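Local coordinates for protein leukocyte-associated immunoglobulin-like receptor 1 (Mus musculus, PDB 4ETY) that acts, through an extracellular immunoglobulin-like domain (this chain), as an inhibitory receptor constitutively restraining the cytolytic function of natural killer cells, B cells and T cells, at residues Ser17-Gln22 against Lys98-Asn103; Met41-Lys46 against Ser79-Lys84. All blocks are in the same frame, centred on the assembly; numbering follows the deposited sequence.

From the N terminus, the chain lays down strand 17-21 first, at one edge of the sheet. It then passes through strand 26-31 and into strand 41-46; strands 49-55 and 62-67 follow before strand 76-83 returns beside 41-46, so that interaction 2 closes an inner loop of 32 intervening residues. The next strand, 90-100, follows in the chain, and its end reaches strand 17-21; interaction 1 thereby closes the outer loop of 75 residues, with interaction 2 nested inside it. Because strands 90-100 and 76-83 are neighbours, both contacts belong to one sheet: interaction 1 at its parallel edge, interaction 2 in its antiparallel body. Their centres lie about 24 Å apart, on opposite sides of the chain's centre.

Interaction 1 of 2, residues Ser17-Gln22 against Lys98-Asn103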
loop_
_atom_site.group_PDB
_atom_site.type_symbol
_atom_site.label_atom_id
_atom_site.label_comp_id
_atom_site.label_asym_id
_atom_site.label_seq_id
_atom_site.Cartn_x
_atom_site.Cartn_y
_atom_site.Cartn_z
ATOM N N SER A 17 -0.965 -7.211 7.427
ATOM C CA SER A 17 -0.578 -6.151 8.351
ATOM C C SER A 17 0.934 -5.969 8.312
ATOM O O SER A 17 1.672 -6.873 8.697
ATOM C CB SER A 17 -1.006 -6.462 9.777
ATOM O OG SER A 17 -2.407 -6.674 9.875
ATOM N N LEU A 18 1.371 -4.802 7.854
ATOM C CA LEU A 18 2.789 -4.508 7.607
ATOM C C LEU A 18 3.335 -3.494 8.582
ATOM O O LEU A 18 2.667 -2.490 8.900
ATOM C CB LEU A 18 2.965 -3.960 6.194
ATOM C CG LEU A 18 2.437 -4.842 5.074
ATOM C CD1 LEU A 18 2.566 -4.115 3.748
ATOM C CD2 LEU A 18 3.181 -6.159 5.027
HETATM N N MSE A 19 4.585 -3.718 8.993
HETATM C CA MSE A 19 5.349 -2.735 9.741
HETATM C C MSE A 19 6.180 -1.950 8.766
HETATM O O MSE A 19 6.856 -2.531 7.908
HETATM C CB MSE A 19 6.300 -3.414 10.711
HETATM C CG MSE A 19 5.586 -4.415 11.593
HETATM SE SE MSE A 19 4.592 -3.421 12.977
HETATM C CE MSE A 19 6.218 -3.259 14.089
ATOM N N ILE A 20 6.165 -0.628 8.896
ATOM C CA ILE A 20 6.847 0.288 7.970
ATOM C C ILE A 20 7.740 1.221 8.763
ATOM O O ILE A 20 7.287 1.792 9.745
ATOM C CB ILE A 20 5.838 1.176 7.219
ATOM C CG1 ILE A 20 4.823 0.303 6.458
ATOM C CG2 ILE A 20 6.571 2.123 6.287
ATOM C CD1 ILE A 20 5.428 -0.547 5.365
ATOM N N SER A 21 8.987 1.390 8.338
ATOM C CA SER A 21 9.903 2.302 9.049
ATOM C C SER A 21 9.586 3.759 8.843
ATOM O O SER A 21 9.467 4.225 7.725
ATOM C CB SER A 21 11.364 2.083 8.616
ATOM O OG SER A 21 11.712 0.737 8.794
ATOM N N GLN A 22 9.471 4.506 9.925
ATOM C CA GLN A 22 9.416 5.962 9.818
ATOM C C GLN A 22 10.505 6.495 8.879
ATOM O O GLN A 22 11.669 6.068 8.922
ATOM C CB GLN A 22 9.541 6.626 11.195
ATOM C CG GLN A 22 9.224 8.116 11.180
ATOM C CD GLN A 22 9.132 8.741 12.570
ATOM O OE1 GLN A 22 9.193 8.059 13.587
ATOM N NE2 GLN A 22 8.972 10.044 12.607
ATOM N N LYS A 98 1.452 -0.130 9.894
ATOM C CA LYS A 98 1.828 0.529 11.156
ATOM C C LYS A 98 3.218 1.131 10.958
ATOM O O LYS A 98 4.174 0.396 10.675
ATOM C CB LYS A 98 1.811 -0.491 12.293
ATOM C CG LYS A 98 2.280 0.040 13.643
ATOM C CD LYS A 98 1.376 1.109 14.191
ATOM C CE LYS A 98 1.664 1.396 15.672
ATOM N NZ LYS A 98 1.038 2.700 16.040
ATOM N N VAL A 99 3.320 2.455 11.027
ATOM C CA VAL A 99 4.605 3.144 10.886
ATOM C C VAL A 99 5.266 3.159 12.261
ATOM O O VAL A 99 4.669 3.599 13.223
ATOM C CB VAL A 99 4.451 4.561 10.309
ATOM C CG1 VAL A 99 5.757 5.342 10.326
ATOM C CG2 VAL A 99 3.907 4.473 8.883
ATOM N N ILE A 100 6.491 2.657 12.343
ATOM C CA ILE A 100 7.207 2.632 13.602
ATOM C C ILE A 100 8.603 3.238 13.470
ATOM O O ILE A 100 9.233 3.192 12.399
ATOM C CB ILE A 100 7.302 1.205 14.160
ATOM C CG1 ILE A 100 8.039 0.282 13.186
ATOM C CG2 ILE A 100 5.914 0.649 14.461
ATOM C CD1 ILE A 100 8.781 -0.843 13.882
ATOM N N LYS A 101 9.058 3.844 14.556
ATOM C CA LYS A 101 10.434 4.333 14.648
ATOM C C LYS A 101 11.128 3.444 15.645
ATOM O O LYS A 101 10.830 3.513 16.835
ATOM C CB LYS A 101 10.497 5.781 15.139
ATOM C CG LYS A 101 11.881 6.404 14.941
ATOM C CD LYS A 101 12.420 7.033 16.214
ATOM C CE LYS A 101 13.878 7.465 16.059
ATOM N NZ LYS A 101 14.790 6.371 15.591
ATOM N N GLU A 102 11.994 2.573 15.152
ATOM C CA GLU A 102 12.800 1.707 15.990
ATOM C C GLU A 102 14.253 1.948 15.628
ATOM O O GLU A 102 14.579 2.105 14.452
ATOM C CB GLU A 102 12.441 0.244 15.739
ATOM N N ASN A 103 15.120 1.995 16.638
ATOM C CA ASN A 103 16.564 2.139 16.415
ATOM C C ASN A 103 17.267 0.800 16.169
ATOM O O ASN A 103 16.837 -0.237 16.668
ATOM C CB ASN A 103 17.210 2.850 17.612
ATOM C CG ASN A 103 16.929 4.340 17.627
ATOM O OD1 ASN A 103 16.762 4.949 16.575
ATOM N ND2 ASN A 103 16.893 4.940 18.816
#
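Met19 and Ile100 meet through their end methyls, CE of Met19 (a selenomethionine) lying 3.5 Å from Ile100 CD1. The Met19 chain, bent at chi2 and chi3, folds across the strand pair to get there, and its SE rests beside Lys98 CB. The branch of Ile100 is turned so that CG1 sits between the backbone N and the carbonyl carbon (chi1 60°), which carries CD1 to the selenomethionine. Replacing Ile100 by alanine would probably strip the Met19 methyl of its neighbour and leave it free to swing on the surface. On the other face, Val99 CG2 packs 4.2 Å from Ile20 CB, while Val99 CG1 lies 3.7 Å from Gln22 CA. Between the two strands runs a parallel ladder, the pairing of first and last strands (A' with G) familiar from immunoglobulin sandwiches. Ile20 lends both N and O, its N bonding Lys98 O at 2.9 Å and its O receiving Ile100 N; Lys98 N to Leu18 O and Gln22 N to Ile100 O, each 2.8 Å, extend the ladder. Farther out, Thr75 OG1 accepts the N-H of Val99, and Val70 covers both Ile20 and Val99, with Leu97 also against Ile20 and Ile74 against Val99.

Interaction 2 of 2, residues Met41-Lys46 against Ser79-Lys84; sequences MVRLEK and SCIYSK. With EDO (1,2-ethanediol), chain F.
Arg43 and Ile81 exchange two backbone hydrogen bonds of 2.8 Å, Arg43 N to Ile81 O and Ile81 N to Arg43 O, in the middle of an antiparallel ladder. Met41 with Ser83 and Glu45 with Ser79 are bonded reciprocally in the same way, making six bonds in all. The carboxylate of Glu45 also takes part: its OE2 accepts a 2.5 Å bond from O2 of a bound ethanediol, probably from the crystallisation liquor, and pairs with Arg91 in a salt bridge. On the face that carries Arg43, Glu45 and Ile81, Ile81 fits between two charged side chains. Its CG2 lies 3.6 Å above the plane of the Arg43 guanidinium, toward the rim, and its CD1 touches Glu45 OE1 at 3.5 Å. Arg43 reaches over it because CG lies between the backbone N and carbonyl carbon (chi1 60°), after which the chain runs extended to NE; the guanidinium edge then faces Ser83 OG. The opposite face, of Val42, Leu44, Cys80 and Tyr82, is mostly apolar and looks into the sandwich. There Val42 CG2, anti to its own N, sits over the centre of the Tyr82 ring in a CH-pi contact, 3.7 Å from the centroid and 13° off the normal. Tyr82 OH is held by Asp63, Leu44 packs on Phe65 and Ile67 of the facing sheet, and Cys80 forms the disulfide to Cys30 that joins the two sheets of the immunoglobulin fold. The two faces thus differ in chemistry: aliphatic carbon and an aromatic ring are committed to the core, while the outer face places Ile81 between opposite charges, and the Arg91 partner probably favours an ionised Glu45.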
loop_
_atom_site.group_PDB
_atom_site.type_symbol
_atom_site.label_atom_id
_atom_site.label_comp_id
_atom_site.label_asym_id
_atom_site.label_seq_id
_atom_site.Cartn_x
_atom_site.Cartn_y
_atom_site.Cartn_z
HETATM N N MSE A 41 -11.194 6.175 -12.943
HETATM C CA MSE A 41 -10.576 6.743 -11.734
HETATM C C MSE A 41 -10.128 5.652 -10.773
HETATM O O MSE A 41 -10.713 4.574 -10.722
HETATM C CB MSE A 41 -11.559 7.680 -11.037
HETATM C CG MSE A 41 -11.904 8.929 -11.870
HETATM SE SE MSE A 41 -10.408 10.211 -12.066
HETATM C CE MSE A 41 -10.037 10.426 -10.141
ATOM N N VAL A 42 -9.072 5.926 -10.009
ATOM C CA VAL A 42 -8.633 4.994 -8.978
ATOM C C VAL A 42 -8.291 5.830 -7.760
ATOM O O VAL A 42 -7.676 6.888 -7.867
ATOM C CB VAL A 42 -7.456 4.069 -9.482
ATOM C CG1 VAL A 42 -6.263 4.848 -9.918
ATOM C CG2 VAL A 42 -7.017 3.071 -8.432
ATOM N N ARG A 43 -8.697 5.367 -6.584
ATOM C CA ARG A 43 -8.299 6.053 -5.398
ATOM C C ARG A 43 -7.793 5.106 -4.344
ATOM O O ARG A 43 -8.148 3.932 -4.302
ATOM C CB ARG A 43 -9.425 6.892 -4.842
ATOM C CG ARG A 43 -10.669 6.127 -4.471
ATOM C CD ARG A 43 -11.814 7.129 -4.326
ATOM N NE ARG A 43 -12.913 6.563 -3.560
ATOM C CZ ARG A 43 -14.049 6.084 -4.060
ATOM N NH1 ARG A 43 -14.298 6.085 -5.367
ATOM N NH2 ARG A 43 -14.944 5.586 -3.227
ATOM N N LEU A 44 -6.888 5.639 -3.556
ATOM C CA LEU A 44 -6.416 4.969 -2.379
ATOM C C LEU A 44 -7.254 5.449 -1.218
ATOM O O LEU A 44 -7.246 6.641 -0.891
ATOM C CB LEU A 44 -4.932 5.282 -2.207
ATOM C CG LEU A 44 -4.200 4.608 -1.066
ATOM C CD1 LEU A 44 -4.303 3.112 -1.154
ATOM C CD2 LEU A 44 -2.742 5.037 -1.139
ATOM N N GLU A 45 -8.031 4.544 -0.628
ATOM C CA GLU A 45 -8.879 4.862 0.498
ATOM C C GLU A 45 -8.112 4.534 1.766
ATOM O O GLU A 45 -7.473 3.477 1.845
ATOM C CB GLU A 45 -10.182 4.045 0.476
ATOM C CG GLU A 45 -11.148 4.430 1.581
ATOM C CD GLU A 45 -12.458 3.652 1.559
ATOM O OE1 GLU A 45 -13.469 4.189 1.060
ATOM O OE2 GLU A 45 -12.491 2.512 2.058
ATOM N N LYS A 46 -8.143 5.442 2.730
ATOM C CA LYS A 46 -7.505 5.238 4.030
ATOM C C LYS A 46 -8.556 5.484 5.114
ATOM O O LYS A 46 -9.174 6.565 5.158
ATOM C CB LYS A 46 -6.307 6.182 4.238
ATOM C CG LYS A 46 -5.600 5.961 5.588
ATOM C CD LYS A 46 -4.466 6.960 5.782
ATOM C CE LYS A 46 -3.700 6.697 7.051
ATOM N NZ LYS A 46 -4.538 6.892 8.277
ATOM N N SER A 79 -7.185 0.524 1.084
ATOM C CA SER A 79 -7.695 -0.282 -0.018
ATOM C C SER A 79 -7.697 0.552 -1.280
ATOM O O SER A 79 -7.658 1.787 -1.213
ATOM C CB SER A 79 -9.105 -0.818 0.316
ATOM O OG SER A 79 -10.021 0.255 0.398
ATOM N N CYS A 80 -7.713 -0.117 -2.424
ATOM C CA CYS A 80 -7.732 0.525 -3.741
ATOM C C CYS A 80 -9.179 0.454 -4.200
ATOM O O CYS A 80 -9.812 -0.611 -4.085
ATOM C CB CYS A 80 -6.855 -0.236 -4.758
ATOM S SG CYS A 80 -5.060 -0.237 -4.414
ATOM N N ILE A 81 -9.694 1.573 -4.703
ATOM C CA ILE A 81 -11.028 1.630 -5.249
ATOM C C ILE A 81 -11.005 2.149 -6.681
ATOM O O ILE A 81 -10.547 3.237 -6.944
ATOM C CB ILE A 81 -11.943 2.513 -4.372
ATOM C CG1 ILE A 81 -11.922 1.975 -2.938
ATOM C CG2 ILE A 81 -13.358 2.542 -4.936
ATOM C CD1 ILE A 81 -12.869 2.675 -1.997
ATOM N N TYR A 82 -11.544 1.352 -7.586
ATOM C CA TYR A 82 -11.663 1.723 -8.990
ATOM C C TYR A 82 -13.108 2.196 -9.270
ATOM O O TYR A 82 -14.046 1.590 -8.761
ATOM C CB TYR A 82 -11.316 0.519 -9.852
ATOM C CG TYR A 82 -9.824 0.307 -9.998
ATOM C CD1 TYR A 82 -9.105 -0.448 -9.055
ATOM C CD2 TYR A 82 -9.138 0.870 -11.046
ATOM C CE1 TYR A 82 -7.721 -0.653 -9.206
ATOM C CE2 TYR A 82 -7.772 0.688 -11.202
ATOM C CZ TYR A 82 -7.064 -0.080 -10.263
ATOM O OH TYR A 82 -5.702 -0.257 -10.428
ATOM N N SER A 83 -13.245 3.259 -10.062
ATOM C CA SER A 83 -14.533 3.954 -10.274
ATOM C C SER A 83 -14.731 4.420 -11.717
ATOM O O SER A 83 -13.768 4.702 -12.433
ATOM C CB SER A 83 -14.617 5.194 -9.366
ATOM O OG SER A 83 -14.789 4.791 -8.027
ATOM N N LYS A 84 -16.007 4.528 -12.100
ATOM C CA LYS A 84 -16.434 5.132 -13.369
ATOM C C LYS A 84 -17.751 5.884 -13.145
ATOM O O LYS A 84 -17.843 6.760 -12.269
ATOM C CB LYS A 84 -16.623 4.063 -14.450
ATOM C CG LYS A 84 -17.634 2.968 -14.125
ATOM C CD LYS A 84 -17.806 1.992 -15.288
ATOM C CE LYS A 84 -18.798 0.868 -15.001
ATOM N NZ LYS A 84 -20.211 1.271 -15.260
HETATM C C1 EDO F . -9.770 0.402 4.150
HETATM O O1 EDO F . -10.437 0.263 5.412
HETATM C C2 EDO F . -9.928 1.825 3.641
HETATM O O2 EDO F . -11.104 2.446 4.177
#